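Local coordinates for protein CT_858 (Chlamydia trachomatis, PDB 3DPM) that probably works as a serine-type endopeptidase of the S41 family, cutting peptide bonds within protein chains, at residues 253-258 with 340-345; 299-304 with 346-351; 336-341 with 467-472; 459-464 with 482-487. One frame throughout, in Å; residues are numbered along the deposited sequence.

Contact 1 of 4, residues 253-258 with 340-345; sequences YNIGST and NNPGGS. With LAS (N-acetyl-S-({(2R,3S,4R)-3-hydroxy-2-[(1S)-1-hydroxy-2-methylpropyl]-4-methyl-5-oxopyrrolidin-2-yl}carbonyl)cysteine), chain C.
I255 overlaps the ring of P342, the two side chains running antiparallel. The CG2 branch does the touching: it stands 3.4 Å from P342 CD and 3.5 Å from P342 CB, so it spans part of the pyrrolidine ring instead of meeting one corner. With CG1 placed beside the backbone N (chi1 -59°), the other arm of I255 runs to N340, where CD1 lies 4.0 Å from N340 CB and one side chain lies crosswise to the other. The direct link between backbones is nearly straight. G256 N donates to N340 O over 2.7 Å with an angle of 172° at the hydrogen, although the donor is tilted 29° from the carbonyl plane. G256 is the third residue of a type II turn, N254 to S257, closed by S257 N on N254 O. A water joins N254 O to N340 ND2, the second bond weak. Further along, N341 OD1 takes the G343 N-H in its carbonyl plane at 2.7 Å, an Asx turn that shapes the loop leading to the ligand. There G344 N is modelled 2.3 Å from LAS O19, too short for its length to be trusted. The loop of 340-345 runs from strand 333-337 to helix 346-354, with S345 as N-cap, while 253-258 precedes strand 268-271 and Y253 rests on strand 83-92.

Contact 2 of 4, residues 299-304 with 346-351; sequences PTYSWQ and VLYLYA. With LAS (N-acetyl-S-({(2R,3S,4R)-3-hydroxy-2-[(1S)-1-hydroxy-2-methylpropyl]-4-methyl-5-oxopyrrolidin-2-yl}carbonyl)cysteine), chain C.
W303 and Y348 form the aromatic part of this contact. W303 CD1 lies over one face of the Y348 ring, 3.5 Å from Y348 CG and offset toward the rim. W303 CB makes a CH-pi contact with the same ring, 4.0 Å from its centroid and 16° off the normal. The indole's five-membered ring is oblique to the phenol, with planes at 43°. W303 CG occupies the crowded position between backbone N and carbonyl carbon (chi1 50°), which turns the indole so that CD1 comes over the ring that CB already touches. The apolar contacts centre on Y301. L349 CG sits over one face of its ring, and L349 CD2 approaches Y301 CE2 to 3.4 Å; Y348 CD2 comes in at the ring edge, 3.9 Å from Y301 CD2, the two tyrosine side chains being nearly perpendicular. These residues press the loop after strand 290-297 onto the first turns of helix 346-354, inside the ClpP/crotonase-like part of the protease, where V346 also borders the ligand. The polar contacts run through water: one molecule donates to T300 O at 2.7 Å and is hydrogen-bonded to Y348 OH at the same length, lying in the plane of the tyrosine ring. Beyond the two segments, Y301 OH is hydrogen-bonded to Q338 OE1, and W303 NE1 to E403 OE1.

Contact 3 of 4, residues 336-341 with 467-472; sequences IDQTNN and SCADFF. With LAS (N-acetyl-S-({(2R,3S,4R)-3-hydroxy-2-[(1S)-1-hydroxy-2-methylpropyl]-4-methyl-5-oxopyrrolidin-2-yl}carbonyl)cysteine), chain C.
Q338 bends over the first turn of helix 468-478, its amide plane turned 38° from the F472 ring. This is where the end of strand 333-337 meets a helix of the parallel beta-alpha-beta core, the helix whose N-cap residue carries the bound inhibitor. The kink at chi2 (-131°) swings the amide between A469 and F472. OE1 then lies 3.2 Å from F472 CB and 3.3 Å from A469 CA, while NE2 points to A469 O in a weak hydrogen bond of 3.4 Å. The same OE1 is hydrogen-bonded to Y301 OH, so OE1 has a firm partner in Y301 and NE2 only a weak one, which together favour this turn of the amide. I336 CG2 stands 4.1 Å from F472 CE2, the isoleucine chain set square to that of the phenylalanine. N341 adds a methylene: its CB meets the A469 methyl CB at 3.6 Å, joining the loop to the first turn of the helix. The loop itself is shaped by D337. Its OD2 receives T339 OG1 on the syn lone pair and T339 N from above the carboxylate plane, an Asx turn, while OD1 forms a salt bridge with R297. At the helix start the inhibitor is held covalently, as expected if S467 is the protease nucleophile. C468 N donates weakly to LAS O19, consistent with a role in an oxyanion hole, and S467 OG is bonded to LAS C18 at 1.4 Å.

Contact 4 of 4, residues 459-464 with 482-487; sequences VLINEQ and ALIVGT
The peptide groups of V459-I461 and L483-T487 lie edge to edge, N-H and C=O meeting along their rims, with V459 and I484 over one face of the sheet and L460 and V485 over the other. V485 N reaches V459 O at 2.8 Å nearly along the C=O axis, whereas T487 N meets I461 O at 3.1 Å from 47° above the carbonyl plane. Between them I461 N donates to V485 O, and V459 N to L483 O opens the series, giving the alternating pattern of parallel strands. CA-H contacts add to it, such as L460 CA to V485 O at 3.1 Å. On the first face V459 CB lies 4.1 Å from I484 CD1. I461 joins them because its CG1 takes the position between backbone N and carbonyl carbon (chi1 59°), which lays CD1 obliquely across I484 at 3.4 Å from CG2. On the second face L460 and V485 leave the sheet in the same direction as close neighbours, with L460 CD2 4.1 Å from V485 CB. Past the strand ends E463 and T487 lie alongside each other, while E463 OE1 is hydrogen-bonded to S144 OG. The short strand axes are turned 33° against each other, the twist of a parallel pair. Strand 457-461 lies between 333-337 and 482-486 in the mixed sheet; helix 468-478, the crossover of this beta-alpha-beta unit, packs on V459, I461 and I484, and helix 549-563 packs on L460 and V485.

In the fold
Contacts 1, 2 and 3 gather round the covalently bound inhibitor and touch one another, with centres 8 to 11 Å apart. Contact 1 and contact 3 share N340 and N341, and contact 2 interleaves with both along the chain; the end of strand 333-337, its loop and helix 346-354 pack on 467-472, 253-258 and 299-304. Contact 4 lies within the sheet itself, farther from the inhibitor, its centre 8 Å from that of contact 3 and about 18 Å from that of contact 2. Strands 333-337 and 457-461 are neighbours there, and helix 468-478 then leads to strand 482-486. The parallel core thus places the inhibitor-carrying S467 where loops from successive strands converge.

Contact 1 of 4, residues 253-258 with 340-345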
# COMPACT_ATOMS: atom_id res chain seq x y z
N TYR A 253 -18.36 -25.78 -2.38
CA TYR A 253 -18.65 -25.33 -1.03
C TYR A 253 -17.80 -24.18 -0.50
O TYR A 253 -18.04 -23.69 0.60
CB TYR A 253 -18.55 -26.50 -0.05
CG TYR A 253 -19.68 -27.47 -0.21
CD1 TYR A 253 -19.57 -28.57 -1.08
CD2 TYR A 253 -20.88 -27.28 0.46
CE1 TYR A 253 -20.64 -29.44 -1.27
CE2 TYR A 253 -21.95 -28.15 0.28
CZ TYR A 253 -21.83 -29.22 -0.58
OH TYR A 253 -22.89 -30.07 -0.75
N ASN A 254 -16.81 -23.76 -1.27
CA ASN A 254 -15.97 -22.66 -0.82
C ASN A 254 -16.68 -21.32 -0.85
O ASN A 254 -17.58 -21.10 -1.67
CB ASN A 254 -14.71 -22.57 -1.67
CG ASN A 254 -13.75 -23.71 -1.42
OD1 ASN A 254 -12.71 -23.82 -2.07
ND2 ASN A 254 -14.09 -24.57 -0.47
N ILE A 255 -16.29 -20.43 0.05
CA ILE A 255 -16.87 -19.10 0.09
C ILE A 255 -16.44 -18.47 -1.23
O ILE A 255 -15.27 -18.55 -1.59
CB ILE A 255 -16.27 -18.25 1.24
CG1 ILE A 255 -16.53 -18.93 2.58
CG2 ILE A 255 -16.88 -16.84 1.22
CD1 ILE A 255 -17.99 -19.11 2.90
N GLY A 256 -17.38 -17.88 -1.95
CA GLY A 256 -17.04 -17.24 -3.21
C GLY A 256 -17.08 -18.15 -4.41
O GLY A 256 -16.73 -17.73 -5.51
N SER A 257 -17.49 -19.40 -4.22
CA SER A 257 -17.57 -20.33 -5.35
C SER A 257 -18.59 -19.80 -6.36
O SER A 257 -19.70 -19.40 -6.00
CB SER A 257 -18.00 -21.71 -4.87
OG SER A 257 -18.23 -22.55 -5.98
N THR A 258 -18.21 -19.78 -7.63
CA THR A 258 -19.11 -19.29 -8.68
C THR A 258 -20.41 -20.08 -8.76
O THR A 258 -21.49 -19.50 -8.72
CB THR A 258 -18.41 -19.32 -10.06
OG1 THR A 258 -17.29 -18.43 -10.05
CG2 THR A 258 -19.38 -18.86 -11.15
N ASN A 340 -22.75 -18.19 0.94
CA ASN A 340 -21.30 -18.35 0.85
C ASN A 340 -20.65 -17.29 -0.03
O ASN A 340 -19.90 -17.62 -0.95
CB ASN A 340 -20.95 -19.73 0.29
CG ASN A 340 -21.33 -20.84 1.24
OD1 ASN A 340 -22.10 -20.63 2.17
ND2 ASN A 340 -20.79 -22.03 1.02
N ASN A 341 -20.93 -16.02 0.28
CA ASN A 341 -20.40 -14.88 -0.46
C ASN A 341 -19.54 -14.05 0.51
O ASN A 341 -20.01 -13.65 1.56
CB ASN A 341 -21.56 -14.02 -0.99
CG ASN A 341 -21.10 -12.88 -1.86
OD1 ASN A 341 -20.11 -12.21 -1.54
ND2 ASN A 341 -21.81 -12.64 -2.97
N PRO A 342 -18.28 -13.79 0.15
CA PRO A 342 -17.39 -13.01 1.03
C PRO A 342 -17.54 -11.49 0.99
O PRO A 342 -16.88 -10.78 1.74
CB PRO A 342 -16.00 -13.46 0.59
CG PRO A 342 -16.18 -13.62 -0.90
CD PRO A 342 -17.54 -14.34 -1.00
N GLY A 343 -18.42 -10.98 0.12
CA GLY A 343 -18.58 -9.54 0.01
C GLY A 343 -17.57 -9.01 -1.00
O GLY A 343 -17.08 -9.78 -1.83
N GLY A 344 -17.25 -7.72 -0.94
CA GLY A 344 -16.28 -7.14 -1.85
C GLY A 344 -16.52 -5.67 -2.18
O GLY A 344 -16.77 -4.86 -1.29
N SER A 345 -16.48 -5.32 -3.46
CA SER A 345 -16.68 -3.94 -3.89
C SER A 345 -18.11 -3.41 -3.78
O SER A 345 -19.04 -3.91 -4.42
CB SER A 345 -16.21 -3.77 -5.33
OG SER A 345 -16.69 -2.54 -5.85
C18 LAS C . -16.91 -6.08 2.23
O19 LAS C . -17.05 -6.64 1.13
C9 LAS C . -15.76 -5.08 2.41
C10 LAS C . -16.28 -3.76 3.02
C11 LAS C . -17.21 -2.87 2.20
C16 LAS C . -17.74 -3.59 0.97
C12 LAS C . -18.36 -2.49 3.14
O17 LAS C . -15.13 -2.97 3.31
N8 LAS C . -14.98 -4.96 1.14
C6 LAS C . -13.68 -5.07 1.47
O7 LAS C . -12.75 -4.95 0.68
C5 LAS C . -13.48 -5.26 2.98
C20 LAS C . -12.38 -6.30 3.22
C3 LAS C . -14.84 -5.81 3.41
O2 LAS C . -14.80 -7.20 3.03
O HOH W 1 -20.51 -22.13 -2.02

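Contact 2 of 4, residues 299-304 with 346-351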
# COMPACT_ATOMS: atom_id res chain seq x y z
N PRO A 299 -21.85 -15.01 -6.61
CA PRO A 299 -20.78 -15.63 -5.83
C PRO A 299 -19.93 -14.71 -4.96
O PRO A 299 -19.57 -15.05 -3.82
CB PRO A 299 -19.95 -16.33 -6.90
CG PRO A 299 -20.01 -15.34 -8.03
CD PRO A 299 -21.46 -14.88 -8.03
N THR A 300 -19.61 -13.54 -5.49
CA THR A 300 -18.79 -12.59 -4.76
C THR A 300 -19.04 -11.20 -5.28
O THR A 300 -19.66 -11.02 -6.32
CB THR A 300 -17.31 -12.91 -4.95
OG1 THR A 300 -16.52 -11.97 -4.23
CG2 THR A 300 -16.94 -12.81 -6.43
N TYR A 301 -18.54 -10.20 -4.55
CA TYR A 301 -18.69 -8.82 -4.97
C TYR A 301 -17.37 -8.22 -5.39
O TYR A 301 -17.30 -7.03 -5.70
CB TYR A 301 -19.36 -7.99 -3.88
CG TYR A 301 -20.81 -8.33 -3.77
CD1 TYR A 301 -21.28 -9.17 -2.76
CD2 TYR A 301 -21.71 -7.92 -4.76
CE1 TYR A 301 -22.60 -9.59 -2.74
CE2 TYR A 301 -23.02 -8.34 -4.75
CZ TYR A 301 -23.46 -9.18 -3.75
OH TYR A 301 -24.76 -9.62 -3.76
N SER A 302 -16.32 -9.04 -5.38
CA SER A 302 -15.01 -8.58 -5.83
C SER A 302 -14.80 -9.23 -7.19
O SER A 302 -13.97 -10.12 -7.36
CB SER A 302 -13.91 -8.99 -4.85
OG SER A 302 -14.34 -10.05 -4.02
N TRP A 303 -15.58 -8.75 -8.16
CA TRP A 303 -15.57 -9.24 -9.53
C TRP A 303 -14.22 -9.58 -10.14
O TRP A 303 -14.14 -10.47 -10.99
CB TRP A 303 -16.28 -8.24 -10.43
CG TRP A 303 -15.79 -6.84 -10.26
CD1 TRP A 303 -16.12 -5.98 -9.25
CD2 TRP A 303 -14.89 -6.15 -11.11
NE1 TRP A 303 -15.48 -4.78 -9.43
CE2 TRP A 303 -14.71 -4.85 -10.57
CE3 TRP A 303 -14.20 -6.48 -12.29
CZ2 TRP A 303 -13.88 -3.90 -11.15
CZ3 TRP A 303 -13.37 -5.53 -12.88
CH2 TRP A 303 -13.22 -4.25 -12.31
N GLN A 304 -13.17 -8.89 -9.73
CA GLN A 304 -11.85 -9.16 -10.28
C GLN A 304 -11.31 -10.52 -9.89
O GLN A 304 -10.49 -11.09 -10.61
CB GLN A 304 -10.86 -8.10 -9.83
CG GLN A 304 -11.27 -6.69 -10.15
CD GLN A 304 -10.11 -5.73 -10.02
OE1 GLN A 304 -9.11 -5.85 -10.73
NE2 GLN A 304 -10.22 -4.78 -9.09
N VAL A 346 -18.27 -2.36 -2.97
CA VAL A 346 -19.55 -1.71 -2.73
C VAL A 346 -20.22 -1.16 -4.01
O VAL A 346 -21.41 -1.36 -4.23
CB VAL A 346 -19.39 -0.53 -1.75
CG1 VAL A 346 -20.74 0.03 -1.37
CG2 VAL A 346 -18.65 -0.99 -0.51
N LEU A 347 -19.44 -0.47 -4.83
CA LEU A 347 -19.97 0.10 -6.06
C LEU A 347 -20.56 -0.98 -6.96
O LEU A 347 -21.64 -0.81 -7.52
CB LEU A 347 -18.88 0.88 -6.79
CG LEU A 347 -18.53 2.17 -6.05
CD1 LEU A 347 -17.32 2.81 -6.70
CD2 LEU A 347 -19.73 3.12 -6.07
N TYR A 348 -19.84 -2.08 -7.08
CA TYR A 348 -20.26 -3.22 -7.88
C TYR A 348 -21.58 -3.75 -7.30
O TYR A 348 -22.47 -4.19 -8.04
CB TYR A 348 -19.17 -4.29 -7.84
CG TYR A 348 -19.50 -5.57 -8.56
CD1 TYR A 348 -19.71 -5.60 -9.94
CD2 TYR A 348 -19.60 -6.78 -7.85
CE1 TYR A 348 -20.01 -6.79 -10.61
CE2 TYR A 348 -19.90 -7.97 -8.51
CZ TYR A 348 -20.11 -7.97 -9.89
OH TYR A 348 -20.43 -9.15 -10.54
N LEU A 349 -21.70 -3.72 -5.98
CA LEU A 349 -22.91 -4.18 -5.32
C LEU A 349 -24.08 -3.25 -5.69
O LEU A 349 -25.19 -3.71 -5.93
CB LEU A 349 -22.71 -4.22 -3.80
CG LEU A 349 -23.83 -4.72 -2.88
CD1 LEU A 349 -24.54 -3.55 -2.27
CD2 LEU A 349 -24.78 -5.64 -3.62
N TYR A 350 -23.82 -1.94 -5.72
CA TYR A 350 -24.88 -1.00 -6.10
C TYR A 350 -25.25 -1.20 -7.57
O TYR A 350 -26.41 -1.04 -7.96
CB TYR A 350 -24.41 0.45 -5.88
CG TYR A 350 -24.24 0.83 -4.43
CD1 TYR A 350 -24.57 -0.06 -3.40
CD2 TYR A 350 -23.75 2.08 -4.08
CE1 TYR A 350 -24.41 0.28 -2.07
CE2 TYR A 350 -23.59 2.44 -2.74
CZ TYR A 350 -23.92 1.53 -1.74
OH TYR A 350 -23.75 1.86 -0.41
N ALA A 351 -24.26 -1.56 -8.38
CA ALA A 351 -24.49 -1.78 -9.80
C ALA A 351 -25.54 -2.88 -10.00
O ALA A 351 -26.56 -2.68 -10.68
CB ALA A 351 -23.18 -2.18 -10.48
C18 LAS C . -16.91 -6.08 2.23
O19 LAS C . -17.05 -6.64 1.13
C9 LAS C . -15.76 -5.08 2.41
C10 LAS C . -16.28 -3.76 3.02
C11 LAS C . -17.21 -2.87 2.20
C16 LAS C . -17.74 -3.59 0.97
C12 LAS C . -18.36 -2.49 3.14
O17 LAS C . -15.13 -2.97 3.31
N8 LAS C . -14.98 -4.96 1.14
C6 LAS C . -13.68 -5.07 1.47
O7 LAS C . -12.75 -4.95 0.68
C5 LAS C . -13.48 -5.26 2.98
C20 LAS C . -12.38 -6.30 3.22
C3 LAS C . -14.84 -5.81 3.41
O2 LAS C . -14.80 -7.20 3.03
O HOH W 2 -20.38 -11.33 -8.95

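Contact 3 of 4, residues 336-341 with 467-472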
# COMPACT_ATOMS: atom_id res chain seq x y z
N ILE A 336 -32.37 -15.70 -6.39
CA ILE A 336 -30.96 -15.32 -6.33
C ILE A 336 -30.25 -16.13 -5.24
O ILE A 336 -30.59 -16.04 -4.07
CB ILE A 336 -30.78 -13.81 -5.98
CG1 ILE A 336 -31.65 -12.93 -6.87
CG2 ILE A 336 -29.32 -13.42 -6.15
CD1 ILE A 336 -31.31 -13.01 -8.33
N ASP A 337 -29.27 -16.93 -5.64
CA ASP A 337 -28.50 -17.71 -4.68
C ASP A 337 -27.32 -16.83 -4.27
O ASP A 337 -26.38 -16.64 -5.05
CB ASP A 337 -27.97 -19.00 -5.32
CG ASP A 337 -27.03 -19.77 -4.39
OD1 ASP A 337 -26.33 -20.69 -4.87
OD2 ASP A 337 -26.99 -19.47 -3.18
N GLN A 338 -27.37 -16.29 -3.06
CA GLN A 338 -26.29 -15.43 -2.59
C GLN A 338 -25.57 -15.97 -1.35
O GLN A 338 -24.94 -15.20 -0.62
CB GLN A 338 -26.83 -14.04 -2.29
CG GLN A 338 -25.80 -12.95 -2.46
CD GLN A 338 -25.74 -12.01 -1.28
OE1 GLN A 338 -25.22 -10.90 -1.39
NE2 GLN A 338 -26.26 -12.45 -0.13
N THR A 339 -25.66 -17.27 -1.11
CA THR A 339 -25.01 -17.89 0.05
C THR A 339 -23.49 -18.02 -0.16
O THR A 339 -23.01 -17.98 -1.29
CB THR A 339 -25.56 -19.29 0.30
OG1 THR A 339 -25.41 -20.07 -0.89
CG2 THR A 339 -27.03 -19.22 0.70
N ASN A 340 -22.75 -18.19 0.94
CA ASN A 340 -21.30 -18.35 0.85
C ASN A 340 -20.65 -17.29 -0.03
O ASN A 340 -19.90 -17.62 -0.95
CB ASN A 340 -20.95 -19.73 0.29
CG ASN A 340 -21.33 -20.84 1.24
OD1 ASN A 340 -22.10 -20.63 2.17
ND2 ASN A 340 -20.79 -22.03 1.02
N ASN A 341 -20.93 -16.02 0.28
CA ASN A 341 -20.40 -14.88 -0.46
C ASN A 341 -19.54 -14.05 0.51
O ASN A 341 -20.01 -13.65 1.56
CB ASN A 341 -21.56 -14.02 -0.99
CG ASN A 341 -21.10 -12.88 -1.86
OD1 ASN A 341 -20.11 -12.21 -1.54
ND2 ASN A 341 -21.81 -12.64 -2.97
N SER A 467 -19.85 -8.64 5.01
CA SER A 467 -19.65 -7.45 4.17
C SER A 467 -20.81 -7.37 3.18
O SER A 467 -21.85 -6.87 3.66
CB SER A 467 -18.36 -7.51 3.35
OG SER A 467 -17.82 -6.18 3.24
N CYS A 468 -20.39 -6.93 1.86
CA CYS A 468 -21.47 -6.68 0.94
C CYS A 468 -22.59 -7.72 0.80
O CYS A 468 -23.65 -7.42 0.23
CB CYS A 468 -20.87 -6.42 -0.43
SG CYS A 468 -19.90 -4.89 -0.47
N ALA A 469 -22.34 -8.94 1.26
CA ALA A 469 -23.35 -9.97 1.18
C ALA A 469 -24.32 -9.81 2.37
O ALA A 469 -25.28 -10.55 2.51
CB ALA A 469 -22.71 -11.35 1.18
N ASP A 470 -24.03 -8.82 3.22
CA ASP A 470 -24.88 -8.49 4.36
C ASP A 470 -25.83 -7.40 3.83
O ASP A 470 -27.03 -7.41 4.09
CB ASP A 470 -24.06 -7.88 5.52
CG ASP A 470 -23.51 -8.92 6.48
OD1 ASP A 470 -24.30 -9.72 7.03
OD2 ASP A 470 -22.28 -8.92 6.72
N PHE A 471 -25.25 -6.45 3.10
CA PHE A 471 -25.97 -5.32 2.52
C PHE A 471 -26.97 -5.69 1.45
O PHE A 471 -28.06 -5.14 1.40
CB PHE A 471 -24.97 -4.31 1.94
CG PHE A 471 -24.00 -3.78 2.94
CD1 PHE A 471 -22.86 -3.10 2.53
CD2 PHE A 471 -24.22 -3.95 4.31
CE1 PHE A 471 -21.95 -2.61 3.47
CE2 PHE A 471 -23.33 -3.46 5.26
CZ PHE A 471 -22.19 -2.79 4.84
N PHE A 472 -26.60 -6.63 0.58
CA PHE A 472 -27.50 -7.04 -0.49
C PHE A 472 -28.89 -7.41 0.07
O PHE A 472 -29.88 -6.80 -0.31
CB PHE A 472 -26.90 -8.21 -1.26
CG PHE A 472 -27.67 -8.59 -2.48
CD1 PHE A 472 -27.74 -7.72 -3.57
CD2 PHE A 472 -28.34 -9.81 -2.55
CE1 PHE A 472 -28.47 -8.06 -4.72
CE2 PHE A 472 -29.07 -10.16 -3.69
CZ PHE A 472 -29.14 -9.28 -4.78
C18 LAS C . -16.91 -6.08 2.23
O19 LAS C . -17.05 -6.64 1.13
C9 LAS C . -15.76 -5.08 2.41
C10 LAS C . -16.28 -3.76 3.02
C11 LAS C . -17.21 -2.87 2.20
C16 LAS C . -17.74 -3.59 0.97
C12 LAS C . -18.36 -2.49 3.14
O17 LAS C . -15.13 -2.97 3.31
N8 LAS C . -14.98 -4.96 1.14
C6 LAS C . -13.68 -5.07 1.47
O7 LAS C . -12.75 -4.95 0.68
C5 LAS C . -13.48 -5.26 2.98
C20 LAS C . -12.38 -6.30 3.22
C3 LAS C . -14.84 -5.81 3.41
O2 LAS C . -14.80 -7.20 3.03

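Contact 4 of 4, residues 459-464 with 482-487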
# COMPACT_ATOMS: atom_id res chain seq x y z
N VAL A 459 -34.37 -14.28 -2.47
CA VAL A 459 -32.93 -14.29 -2.24
C VAL A 459 -32.56 -15.30 -1.16
O VAL A 459 -33.09 -15.26 -0.06
CB VAL A 459 -32.45 -12.89 -1.80
CG1 VAL A 459 -30.94 -12.87 -1.61
CG2 VAL A 459 -32.87 -11.85 -2.83
N LEU A 460 -31.63 -16.21 -1.48
CA LEU A 460 -31.16 -17.24 -0.55
C LEU A 460 -29.89 -16.77 0.17
O LEU A 460 -28.88 -16.49 -0.48
CB LEU A 460 -30.87 -18.54 -1.29
CG LEU A 460 -31.98 -18.99 -2.25
CD1 LEU A 460 -31.63 -20.35 -2.82
CD2 LEU A 460 -33.32 -19.02 -1.52
N ILE A 461 -29.95 -16.71 1.49
CA ILE A 461 -28.82 -16.25 2.30
C ILE A 461 -28.42 -17.25 3.39
O ILE A 461 -29.20 -18.15 3.73
CB ILE A 461 -29.15 -14.93 3.01
CG1 ILE A 461 -30.37 -15.13 3.90
CG2 ILE A 461 -29.42 -13.82 1.98
CD1 ILE A 461 -30.57 -14.04 4.93
N ASN A 462 -27.21 -17.09 3.93
CA ASN A 462 -26.75 -17.94 5.04
C ASN A 462 -25.65 -17.30 5.89
O ASN A 462 -25.16 -16.22 5.56
CB ASN A 462 -26.29 -19.32 4.52
CG ASN A 462 -24.97 -19.27 3.81
OD1 ASN A 462 -24.44 -20.31 3.41
ND2 ASN A 462 -24.43 -18.07 3.63
N GLU A 463 -25.28 -17.96 6.98
CA GLU A 463 -24.28 -17.43 7.90
C GLU A 463 -22.87 -17.22 7.34
O GLU A 463 -21.97 -16.85 8.07
CB GLU A 463 -24.18 -18.31 9.16
CG GLU A 463 -23.30 -19.53 9.01
CD GLU A 463 -23.90 -20.59 8.10
OE1 GLU A 463 -23.23 -21.63 7.89
OE2 GLU A 463 -25.04 -20.39 7.60
N GLN A 464 -22.68 -17.48 6.05
CA GLN A 464 -21.36 -17.26 5.45
C GLN A 464 -21.45 -16.19 4.36
O GLN A 464 -20.86 -16.32 3.29
CB GLN A 464 -20.75 -18.56 4.91
CG GLN A 464 -20.46 -19.58 6.01
CD GLN A 464 -19.53 -20.71 5.55
OE1 GLN A 464 -19.75 -21.32 4.51
NE2 GLN A 464 -18.48 -20.98 6.33
N ALA A 482 -37.63 -7.86 -2.10
CA ALA A 482 -37.49 -9.30 -2.18
C ALA A 482 -37.84 -10.08 -0.93
O ALA A 482 -37.98 -9.53 0.16
CB ALA A 482 -36.06 -9.64 -2.59
N LEU A 483 -37.97 -11.39 -1.13
CA LEU A 483 -38.28 -12.37 -0.09
C LEU A 483 -36.91 -12.93 0.28
O LEU A 483 -36.20 -13.45 -0.58
CB LEU A 483 -39.15 -13.49 -0.68
CG LEU A 483 -40.16 -14.25 0.18
CD1 LEU A 483 -40.22 -15.70 -0.29
CD2 LEU A 483 -39.79 -14.19 1.65
N ILE A 484 -36.54 -12.83 1.55
CA ILE A 484 -35.25 -13.31 2.01
C ILE A 484 -35.44 -14.66 2.67
O ILE A 484 -36.16 -14.78 3.67
CB ILE A 484 -34.65 -12.33 3.03
CG1 ILE A 484 -34.83 -10.89 2.53
CG2 ILE A 484 -33.20 -12.64 3.26
CD1 ILE A 484 -34.19 -10.63 1.16
N VAL A 485 -34.79 -15.68 2.12
CA VAL A 485 -34.92 -17.04 2.64
C VAL A 485 -33.58 -17.72 2.96
O VAL A 485 -32.63 -17.61 2.20
CB VAL A 485 -35.70 -17.91 1.61
CG1 VAL A 485 -35.75 -19.38 2.07
CG2 VAL A 485 -37.11 -17.35 1.45
N GLY A 486 -33.54 -18.41 4.09
CA GLY A 486 -32.32 -19.11 4.51
C GLY A 486 -32.03 -18.92 5.98
O GLY A 486 -32.89 -19.17 6.83
N THR A 487 -30.82 -18.48 6.30
CA THR A 487 -30.42 -18.24 7.68
C THR A 487 -29.61 -16.95 7.84
O THR A 487 -28.84 -16.57 6.96
CB THR A 487 -29.60 -19.42 8.27
OG1 THR A 487 -28.46 -19.67 7.44
CG2 THR A 487 -30.45 -20.68 8.35